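Local coordinates for glucose-6-phosphate dehydrogenase (Trypanosoma cruzi, PDB 5AQ1), which catalyses the NADP-dependent oxidation of glucose 6-phosphate to 6-phosphogluconolactone, the first step of the pentose phosphate pathway, at residues B[242-247]-B[504-509]; B[397-400]-B[404-407]. One frame throughout, in Å; residues are numbered along the deposited sequence.

Contact 1. Residues B[242-247]-B[504-509]; sequences CVQITF and SGYKTT
The phenolic OH of Y506, whose ring lies against C242 and Q244, is hydrogen-bonded to E395 OE2, which ties the far end of the ring to the sheet. Nearer the backbone, G505 O, which packs on C242 CB at 3.7 Å, takes a hydrogen bond from R393 NH1. Between these two polar ties, the contact is one of packing. C242 SG swings anti to its own nitrogen (chi1 180°) and reaches Y506 CB at 3.7 Å. The same sulfur lies 5.3 Å from the centroid of the Y506 ring and almost in its plane, 85° off the normal, a sulfur-aromatic contact made at the ring edge. Cysteine suits this buried strand position because it is short yet presents a large, polarisable atom. Glutamine at 244 is long enough to lay a flat amide over the ring. Its extended chain crosses the tyrosine side chain at about a right angle and sets the amide over one face, the two planes only 23° apart. There Q244 OE1 stands 4.0 Å from Y506 CD2, toward the rim, while NE2 is 4.1 Å from Y506 CZ.

Strand 240-248 belongs to the large mixed sheet of the C-terminal domain, and the tail that follows helix 495-504 crosses beside it, touching it with G505 and Y506. The helix stops in a Schellman motif at G505, whose positive phi would jam a side chain against the carbonyl oxygen of S504; glycine is therefore the natural residue for the turn. Beyond it, the backbone N of K507 is bonded to Q379 OE1 on the adjacent strand 373-380. Y506 also packs on R377 and Q379 of that strand, so its aromatic ring spans more than one strand, with an apolar body suited to the buried setting and a side chain long enough to carry its hydroxyl to the carboxylate of E395.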
ATOM      1  N   CYS B 242      11.853 -12.028   2.689  1.00 37.96           N
ATOM      2  CA  CYS B 242      12.855 -12.561   3.601  1.00 39.46           C
ATOM      3  C   CYS B 242      14.027 -11.593   3.774  1.00 38.27           C
ATOM      4  O   CYS B 242      14.439 -10.929   2.820  1.00 38.17           O
ATOM      5  CB  CYS B 242      13.370 -13.900   3.070  1.00 41.48           C
ATOM      6  SG  CYS B 242      14.629 -14.664   4.115  1.00 48.75           S
ATOM      7  N   VAL B 243      14.560 -11.523   4.993  1.00 37.45           N
ATOM      8  CA  VAL B 243      15.731 -10.697   5.299  1.00 36.68           C
ATOM      9  C   VAL B 243      16.845 -11.577   5.866  1.00 37.00           C
ATOM     10  O   VAL B 243      16.626 -12.306   6.833  1.00 37.11           O
ATOM     11  CB  VAL B 243      15.394  -9.588   6.314  1.00 35.49           C
ATOM     12  CG1 VAL B 243      16.644  -8.812   6.709  1.00 35.61           C
ATOM     13  CG2 VAL B 243      14.344  -8.647   5.744  1.00 35.75           C
ATOM     14  N   GLN B 244      18.027 -11.507   5.258  1.00 36.54           N
ATOM     15  CA  GLN B 244      19.176 -12.292   5.703  1.00 36.37           C
ATOM     16  C   GLN B 244      20.321 -11.375   6.120  1.00 35.65           C
ATOM     17  O   GLN B 244      20.685 -10.455   5.387  1.00 37.27           O
ATOM     18  CB  GLN B 244      19.648 -13.238   4.599  1.00 36.99           C
ATOM     19  CG  GLN B 244      20.579 -14.338   5.096  1.00 37.89           C
ATOM     20  CD  GLN B 244      21.187 -15.157   3.976  1.00 37.83           C
ATOM     21  OE1 GLN B 244      20.989 -16.366   3.902  1.00 38.07           O
ATOM     22  NE2 GLN B 244      21.935 -14.501   3.103  1.00 38.30           N
ATOM     23  N   ILE B 245      20.874 -11.632   7.304  1.00 34.81           N
ATOM     24  CA  ILE B 245      22.039 -10.908   7.809  1.00 33.93           C
ATOM     25  C   ILE B 245      23.162 -11.922   8.001  1.00 33.40           C
ATOM     26  O   ILE B 245      23.005 -12.897   8.743  1.00 33.07           O
ATOM     27  CB  ILE B 245      21.726 -10.190   9.138  1.00 34.36           C
ATOM     28  CG1 ILE B 245      20.571  -9.198   8.948  1.00 34.04           C
ATOM     29  CG2 ILE B 245      22.955  -9.450   9.645  1.00 35.17           C
ATOM     30  CD1 ILE B 245      19.986  -8.663  10.238  1.00 33.86           C
ATOM     31  N   THR B 246      24.291 -11.684   7.336  1.00 33.04           N
ATOM     32  CA  THR B 246      25.358 -12.680   7.227  1.00 33.94           C
ATOM     33  C   THR B 246      26.717 -12.170   7.702  1.00 34.16           C
ATOM     34  O   THR B 246      27.153 -11.086   7.324  1.00 31.80           O
ATOM     35  CB  THR B 246      25.499 -13.152   5.773  1.00 34.19           C
ATOM     36  OG1 THR B 246      24.254 -13.709   5.338  1.00 35.06           O
ATOM     37  CG2 THR B 246      26.605 -14.191   5.633  1.00 34.66           C
ATOM     38  N   PHE B 247      27.381 -12.986   8.519  1.00 36.21           N
ATOM     39  CA  PHE B 247      28.734 -12.723   8.994  1.00 37.26           C
ATOM     40  C   PHE B 247      29.582 -13.953   8.693  1.00 38.08           C
ATOM     41  O   PHE B 247      29.240 -15.060   9.102  1.00 39.21           O
ATOM     42  CB  PHE B 247      28.709 -12.425  10.498  1.00 37.56           C
ATOM     43  CG  PHE B 247      30.061 -12.434  11.157  1.00 39.05           C
ATOM     44  CD1 PHE B 247      30.595 -13.615  11.660  1.00 40.99           C
ATOM     45  CD2 PHE B 247      30.791 -11.261  11.305  1.00 40.07           C
ATOM     46  CE1 PHE B 247      31.836 -13.632  12.282  1.00 41.83           C
ATOM     47  CE2 PHE B 247      32.036 -11.274  11.925  1.00 41.21           C
ATOM     48  CZ  PHE B 247      32.555 -12.457  12.416  1.00 41.37           C
ATOM     49  N   SER B 504      13.416 -21.929   5.404  1.00 43.95           N
ATOM     50  CA  SER B 504      13.079 -20.708   6.131  1.00 43.73           C
ATOM     51  C   SER B 504      12.517 -19.613   5.218  1.00 44.77           C
ATOM     52  O   SER B 504      11.868 -18.686   5.703  1.00 46.28           O
ATOM     53  CB  SER B 504      14.298 -20.170   6.887  1.00 43.59           C
ATOM     54  OG  SER B 504      14.686 -21.041   7.935  1.00 42.74           O
ATOM     55  N   GLY B 505      12.781 -19.705   3.914  1.00 44.08           N
ATOM     56  CA  GLY B 505      12.165 -18.806   2.941  1.00 42.36           C
ATOM     57  C   GLY B 505      13.104 -17.940   2.120  1.00 40.71           C
ATOM     58  O   GLY B 505      12.642 -17.127   1.327  1.00 40.48           O
ATOM     59  N   TYR B 506      14.413 -18.086   2.305  1.00 39.94           N
ATOM     60  CA  TYR B 506      15.372 -17.387   1.454  1.00 40.90           C
ATOM     61  C   TYR B 506      15.681 -18.236   0.218  1.00 43.60           C
ATOM     62  O   TYR B 506      16.261 -19.315   0.333  1.00 44.36           O
ATOM     63  CB  TYR B 506      16.662 -17.072   2.214  1.00 39.70           C
ATOM     64  CG  TYR B 506      17.642 -16.280   1.386  1.00 38.74           C
ATOM     65  CD1 TYR B 506      17.548 -14.896   1.292  1.00 37.58           C
ATOM     66  CD2 TYR B 506      18.648 -16.920   0.668  1.00 38.98           C
ATOM     67  CE1 TYR B 506      18.439 -14.171   0.520  1.00 37.43           C
ATOM     68  CE2 TYR B 506      19.541 -16.206  -0.109  1.00 39.28           C
ATOM     69  CZ  TYR B 506      19.435 -14.833  -0.182  1.00 38.16           C
ATOM     70  OH  TYR B 506      20.333 -14.134  -0.959  1.00 37.37           O
ATOM     71  N   LYS B 507      15.278 -17.749  -0.955  1.00 46.69           N
ATOM     72  CA  LYS B 507      15.552 -18.437  -2.217  1.00 50.28           C
ATOM     73  C   LYS B 507      16.911 -18.018  -2.729  1.00 52.90           C
ATOM     74  O   LYS B 507      17.088 -16.898  -3.203  1.00 49.51           O
ATOM     75  CB  LYS B 507      14.474 -18.143  -3.265  1.00 52.22           C
ATOM     76  CG  LYS B 507      13.316 -19.128  -3.223  1.00 55.05           C
ATOM     77  CD  LYS B 507      12.092 -18.621  -3.969  1.00 58.49           C
ATOM     78  CE  LYS B 507      12.194 -18.847  -5.468  1.00 61.68           C
ATOM     79  NZ  LYS B 507      10.919 -18.475  -6.143  1.00 65.35           N
ATOM     80  N   THR B 508      17.871 -18.928  -2.620  1.00 61.22           N
ATOM     81  CA  THR B 508      19.245 -18.642  -3.000  1.00 66.75           C
ATOM     82  C   THR B 508      19.394 -18.761  -4.521  1.00 73.56           C
ATOM     83  O   THR B 508      19.097 -19.808  -5.105  1.00 76.20           O
ATOM     84  CB  THR B 508      20.236 -19.553  -2.231  1.00 66.68           C
ATOM     85  OG1 THR B 508      21.544 -18.973  -2.254  1.00 66.49           O
ATOM     86  CG2 THR B 508      20.283 -20.978  -2.801  1.00 67.59           C
ATOM     87  N   THR B 509      19.811 -17.664  -5.156  1.00 79.57           N
ATOM     88  CA  THR B 509      20.023 -17.611  -6.610  1.00 89.78           C
ATOM     89  C   THR B 509      20.656 -16.273  -6.992  1.00 89.83           C
ATOM     90  O   THR B 509      21.873 -16.195  -7.106  1.00 88.20           O
ATOM     91  CB  THR B 509      18.724 -17.814  -7.434  1.00 94.88           C
ATOM     92  OG1 THR B 509      18.031 -18.994  -7.004  1.00 95.84           O
ATOM     93  CG2 THR B 509      19.057 -17.957  -8.922  1.00 94.65           C
ATOM     94  OXT THR B 509      19.987 -15.253  -7.189  1.00 88.16           O
TER

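Contact 2. Residues B[397-400]-B[404-407]; sequences VIRA and EAMY
Four backbone hydrogen bonds join V397 to Y407 and R399 to A405. V397 N donates to Y407 O at 2.8 Å and Y407 N to V397 O at 2.9 Å; R399 N reaches A405 O at 2.8 Å and A405 N reaches R399 O at 2.9 Å. Between them, I398 and M406 form a non-hydrogen-bonded pair, and M406 CA makes a bent CA-H...O contact with V397 O. Segments 397-400 and 405-407 run antiparallel at 173°, part of the hairpin of strands 395-401 and 405-413 in the large C-terminal sheet. Its turn is gripped by R399, whose NE and NH2 are hydrogen-bonded to P402 O and S403 O; arginine is long enough to fold back, bent at chi3 (65°), to both carbonyls.

On the face that carries V397, R399 and Y407, A405 CB lies over one side of the guanidinium, 3.7 Å from R399 NH2, small enough to let the planar group settle. Y407 has CG between backbone N and carbonyl carbon (chi1 56°), turning its flat ring over branched, apolar V397, whose CB sits 3.7 Å from the ring centroid in a CH-pi contact. R399 NH1 approaches the ring obliquely. On the opposite, buried face apolar I398 and flexible M406 lie side by side, CG1 to SD 4.0 Å; both side chains touch M217 of helix 216-219, and M406 also meets L426 of the second subunit.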
ATOM      1  N   VAL B 397      20.992  -5.559  -1.674  1.00 32.24           N
ATOM      2  CA  VAL B 397      22.169  -6.077  -0.998  1.00 32.79           C
ATOM      3  C   VAL B 397      23.012  -4.921  -0.480  1.00 32.51           C
ATOM      4  O   VAL B 397      23.451  -4.077  -1.260  1.00 34.08           O
ATOM      5  CB  VAL B 397      23.015  -6.938  -1.951  1.00 34.18           C
ATOM      6  CG1 VAL B 397      24.203  -7.543  -1.217  1.00 33.79           C
ATOM      7  CG2 VAL B 397      22.149  -8.025  -2.574  1.00 34.41           C
ATOM      8  N   ILE B 398      23.209  -4.876   0.835  1.00 31.32           N
ATOM      9  CA  ILE B 398      24.145  -3.943   1.449  1.00 31.39           C
ATOM     10  C   ILE B 398      25.335  -4.751   1.955  1.00 31.78           C
ATOM     11  O   ILE B 398      25.181  -5.580   2.853  1.00 32.48           O
ATOM     12  CB  ILE B 398      23.505  -3.181   2.625  1.00 31.05           C
ATOM     13  CG1 ILE B 398      22.335  -2.325   2.132  1.00 30.52           C
ATOM     14  CG2 ILE B 398      24.536  -2.303   3.327  1.00 30.60           C
ATOM     15  CD1 ILE B 398      21.329  -2.000   3.213  1.00 29.92           C
ATOM     16  N   ARG B 399      26.504  -4.530   1.360  1.00 32.17           N
ATOM     17  CA  ARG B 399      27.733  -5.213   1.774  1.00 33.21           C
ATOM     18  C   ARG B 399      28.632  -4.233   2.522  1.00 32.27           C
ATOM     19  O   ARG B 399      29.124  -3.273   1.941  1.00 31.87           O
ATOM     20  CB  ARG B 399      28.475  -5.788   0.560  1.00 33.97           C
ATOM     21  CG  ARG B 399      29.652  -6.671   0.939  1.00 34.82           C
ATOM     22  CD  ARG B 399      30.300  -7.338  -0.261  1.00 36.10           C
ATOM     23  NE  ARG B 399      30.915  -6.364  -1.162  1.00 37.72           N
ATOM     24  CZ  ARG B 399      30.689  -6.268  -2.473  1.00 38.43           C
ATOM     25  NH1 ARG B 399      29.857  -7.097  -3.098  1.00 38.25           N
ATOM     26  NH2 ARG B 399      31.318  -5.332  -3.180  1.00 39.32           N
ATOM     27  N   ALA B 400      28.829  -4.476   3.812  1.00 31.87           N
ATOM     28  CA  ALA B 400      29.638  -3.588   4.643  1.00 32.36           C
ATOM     29  C   ALA B 400      31.124  -3.877   4.491  1.00 32.89           C
ATOM     30  O   ALA B 400      31.946  -2.970   4.608  1.00 31.78           O
ATOM     31  CB  ALA B 400      29.221  -3.704   6.100  1.00 31.91           C
ATOM     32  N   GLU B 404      33.060  -2.322   0.345  1.00 40.45           N
ATOM     33  CA  GLU B 404      31.712  -1.881   0.715  1.00 38.56           C
ATOM     34  C   GLU B 404      30.913  -1.346  -0.467  1.00 38.94           C
ATOM     35  O   GLU B 404      31.421  -0.572  -1.280  1.00 38.43           O
ATOM     36  CB  GLU B 404      31.714  -0.860   1.865  1.00 37.98           C
ATOM     37  CG  GLU B 404      32.900   0.079   1.935  1.00 38.68           C
ATOM     38  CD  GLU B 404      34.059  -0.481   2.747  1.00 38.42           C
ATOM     39  OE1 GLU B 404      33.988  -0.459   3.991  1.00 37.43           O
ATOM     40  OE2 GLU B 404      35.046  -0.935   2.132  1.00 38.23           O
ATOM     41  N   ALA B 405      29.656  -1.784  -0.544  1.00 39.33           N
ATOM     42  CA  ALA B 405      28.786  -1.484  -1.672  1.00 38.57           C
ATOM     43  C   ALA B 405      27.317  -1.683  -1.321  1.00 38.65           C
ATOM     44  O   ALA B 405      26.977  -2.420  -0.390  1.00 36.96           O
ATOM     45  CB  ALA B 405      29.153  -2.363  -2.854  1.00 38.59           C
ATOM     46  N   MET B 406      26.458  -1.004  -2.074  1.00 40.03           N
ATOM     47  CA  MET B 406      25.022  -1.251  -2.045  1.00 41.15           C
ATOM     48  C   MET B 406      24.572  -1.498  -3.482  1.00 40.59           C
ATOM     49  O   MET B 406      24.918  -0.735  -4.389  1.00 39.97           O
ATOM     50  CB  MET B 406      24.269  -0.059  -1.441  1.00 43.82           C
ATOM     51  CG  MET B 406      22.773  -0.300  -1.267  1.00 46.64           C
ATOM     52  SD  MET B 406      21.923   0.873  -0.180  1.00 49.83           S
ATOM     53  CE  MET B 406      21.992   2.361  -1.171  1.00 50.62           C
ATOM     54  N   TYR B 407      23.831  -2.578  -3.702  1.00 39.67           N
ATOM     55  CA  TYR B 407      23.278  -2.844  -5.027  1.00 41.11           C
ATOM     56  C   TYR B 407      21.912  -3.516  -4.979  1.00 40.56           C
ATOM     57  O   TYR B 407      21.575  -4.219  -4.019  1.00 40.31           O
ATOM     58  CB  TYR B 407      24.258  -3.642  -5.903  1.00 42.08           C
ATOM     59  CG  TYR B 407      24.749  -4.957  -5.334  1.00 42.34           C
ATOM     60  CD1 TYR B 407      25.861  -5.009  -4.495  1.00 43.52           C
ATOM     61  CD2 TYR B 407      24.129  -6.153  -5.669  1.00 41.99           C
ATOM     62  CE1 TYR B 407      26.326  -6.216  -3.988  1.00 44.34           C
ATOM     63  CE2 TYR B 407      24.584  -7.363  -5.168  1.00 42.26           C
ATOM     64  CZ  TYR B 407      25.678  -7.393  -4.331  1.00 43.44           C
ATOM     65  OH  TYR B 407      26.121  -8.599  -3.840  1.00 43.10           O
TER

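The centres of contacts 1 and 2 lie 15 Å apart, their nearest atoms about 7 Å, and the two do not touch. Both are built on the mixed sheet of the C-terminal domain, where strand 373-380 separates strand 240-248 from the hairpin. R377 on that intervening strand packs on Q244 and Y506 of contact 1 and on V397 and Y407 of contact 2. Along the chain the local hairpin is nested inside the long loop closed by 242-247 and 504-509. Contact 1 sets G505 and Y506, just after the last helix, against the sheet, whereas contact 2 shapes the hairpin whose first strand ends at Q401, a residue of the glucose 6-phosphate pocket.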